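Local coordinates for proteasome assembly chaperone family protein (Pyrococcus furiosus, PDB 3VR0) that functions as a proteasome activator and is a homologue of proteasome assembly chaperones of the PAC2 family, at residues G151-L156 with A224-S229. Sequence-based numbering, arbitrary orientation.
Sequences GEPRVL and AKAVLS
Helix-on-sheet packing in the PAC2 family fold brings Val155 of strand 155-159, and Pro153, in the loop leading into it, against Ala226 and Val227 of helix 221-235. No hydrogen bond crosses the contact, and the side-chain pairs that meet are apolar; together the two segments bury 145 Å², both sides summed. One methyl of Val155 does most of the touching. Its CG1 stands anti to the backbone N (chi1 160°), which leaves CG2 beside that nitrogen and directed at the helix backbone. There CG2 of Val155 lies 4.0 Å from CA of Val227 and 3.9 Å from the carbonyl O of Ala226, the latter a van der Waals approach. The same methyl meets CG2 of Val227 at 4.1 Å, so it rests on the helix main chain while also touching a side-chain branch. The CA atoms of Val155 and Val227 are 6.3 Å apart, a backbone spacing that lets the methyl reach the helix main chain. Pro153 adds a second, lighter point: its ring carbon CG reaches CB of Ala226 at 4.2 Å. With CB of Ala226 also 4.3 Å from CG2 of Val155, the alanine methyl touches both Pro153 and Val155. On the helix, Lys225 O receives two donors, the backbone N of Ser229 and its OG; the hydroxyl oxygen lies 44° out of the carbonyl plane. Towards the loop, Glu152 adds a salt bridge to Lys222, an earlier residue of the same helix. Strand 155-159 runs between strands 206-214 and 179-181, with backbone bonds from Val155 to Ile180 and from Leu156 to Leu211, while Val227 also touches Met141 of strand 137-145 and Val45 of helix 45-57, so that its side chain meets both the sheet and that neighbouring helix.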
loop_
_atom_site.group_PDB
_atom_site.type_symbol
_atom_site.label_atom_id
_atom_site.label_comp_id
_atom_site.label_asym_id
_atom_site.label_seq_id
_atom_site.Cartn_x
_atom_site.Cartn_y
_atom_site.Cartn_z
ATOM N N GLY C 151 -7.119 -38.912 -11.433
ATOM C CA GLY C 151 -6.021 -39.870 -11.364
ATOM C C GLY C 151 -4.643 -39.259 -11.166
ATOM O O GLY C 151 -4.348 -38.679 -10.111
ATOM N N GLU C 152 -3.793 -39.398 -12.178
ATOM C CA GLU C 152 -2.407 -38.939 -12.071
ATOM C C GLU C 152 -2.255 -37.427 -12.301
ATOM O O GLU C 152 -2.734 -36.880 -13.317
ATOM C CB GLU C 152 -1.479 -39.765 -12.974
ATOM C CG GLU C 152 -1.403 -41.249 -12.565
ATOM C CD GLU C 152 -0.956 -41.459 -11.107
ATOM O OE1 GLU C 152 -1.812 -41.803 -10.250
ATOM O OE2 GLU C 152 0.249 -41.282 -10.807
ATOM N N PRO C 153 -1.622 -36.737 -11.336
ATOM C CA PRO C 153 -1.354 -35.314 -11.515
ATOM C C PRO C 153 -0.511 -35.067 -12.770
ATOM O O PRO C 153 0.475 -35.762 -13.015
ATOM C CB PRO C 153 -0.627 -34.921 -10.224
ATOM C CG PRO C 153 -0.150 -36.215 -9.619
ATOM C CD PRO C 153 -1.230 -37.191 -9.993
ATOM N N ARG C 154 -0.972 -34.135 -13.593
ATOM C CA ARG C 154 -0.242 -33.695 -14.749
ATOM C C ARG C 154 0.705 -32.528 -14.344
ATOM O O ARG C 154 0.516 -31.920 -13.283
ATOM C CB ARG C 154 -1.232 -33.283 -15.850
ATOM C CG ARG C 154 -2.308 -34.372 -16.147
ATOM C CD ARG C 154 -3.005 -34.270 -17.483
ATOM N NE ARG C 154 -3.514 -32.940 -17.839
ATOM C CZ ARG C 154 -4.757 -32.498 -17.610
ATOM N NH1 ARG C 154 -5.110 -31.276 -18.003
ATOM N NH2 ARG C 154 -5.650 -33.261 -16.978
ATOM N N VAL C 155 1.705 -32.243 -15.183
ATOM C CA VAL C 155 2.668 -31.162 -14.951
ATOM C C VAL C 155 2.672 -30.215 -16.120
ATOM O O VAL C 155 2.901 -30.644 -17.236
ATOM C CB VAL C 155 4.120 -31.709 -14.737
ATOM C CG1 VAL C 155 5.185 -30.609 -14.999
ATOM C CG2 VAL C 155 4.240 -32.261 -13.351
ATOM N N LEU C 156 2.431 -28.919 -15.877
ATOM C CA LEU C 156 2.334 -27.975 -16.966
ATOM C C LEU C 156 3.630 -27.189 -17.081
ATOM O O LEU C 156 4.148 -26.691 -16.064
ATOM C CB LEU C 156 1.181 -27.013 -16.702
ATOM C CG LEU C 156 -0.196 -27.524 -16.276
ATOM C CD1 LEU C 156 -1.103 -26.304 -16.078
ATOM C CD2 LEU C 156 -0.770 -28.404 -17.360
ATOM N N ALA C 224 3.770 -32.852 -5.660
ATOM C CA ALA C 224 5.185 -32.502 -5.410
ATOM C C ALA C 224 6.097 -33.583 -6.034
ATOM O O ALA C 224 7.051 -33.271 -6.784
ATOM C CB ALA C 224 5.441 -32.373 -3.932
ATOM N N LYS C 225 5.755 -34.847 -5.774
ATOM C CA LYS C 225 6.459 -35.977 -6.387
ATOM C C LYS C 225 6.527 -35.844 -7.904
ATOM O O LYS C 225 7.608 -35.959 -8.516
ATOM C CB LYS C 225 5.829 -37.326 -5.962
ATOM C CG LYS C 225 6.516 -38.527 -6.654
ATOM C CD LYS C 225 6.235 -39.843 -5.953
ATOM C CE LYS C 225 6.664 -41.002 -6.831
ATOM N NZ LYS C 225 5.896 -42.230 -6.443
ATOM N N ALA C 226 5.383 -35.555 -8.517
ATOM C CA ALA C 226 5.335 -35.478 -9.965
ATOM C C ALA C 226 6.184 -34.346 -10.517
ATOM O O ALA C 226 6.873 -34.501 -11.533
ATOM C CB ALA C 226 3.913 -35.327 -10.424
ATOM N N VAL C 227 6.117 -33.182 -9.869
ATOM C CA VAL C 227 6.914 -32.028 -10.329
ATOM C C VAL C 227 8.410 -32.358 -10.186
ATOM O O VAL C 227 9.202 -32.108 -11.083
ATOM C CB VAL C 227 6.546 -30.745 -9.517
ATOM C CG1 VAL C 227 7.574 -29.641 -9.744
ATOM C CG2 VAL C 227 5.115 -30.257 -9.908
ATOM N N LEU C 228 8.763 -32.925 -9.050
ATOM C CA LEU C 228 10.154 -33.209 -8.726
ATOM C C LEU C 228 10.743 -34.349 -9.582
ATOM O O LEU C 228 11.966 -34.361 -9.831
ATOM C CB LEU C 228 10.301 -33.548 -7.245
ATOM C CG LEU C 228 11.779 -33.670 -6.881
ATOM C CD1 LEU C 228 12.527 -32.330 -7.206
ATOM C CD2 LEU C 228 11.902 -34.060 -5.454
ATOM N N SER C 229 9.879 -35.294 -10.016
ATOM C CA SER C 229 10.256 -36.306 -11.019
ATOM C C SER C 229 10.582 -35.652 -12.356
ATOM O O SER C 229 11.540 -36.037 -13.069
ATOM C CB SER C 229 9.127 -37.351 -11.205
ATOM O OG SER C 229 8.846 -37.985 -9.965
#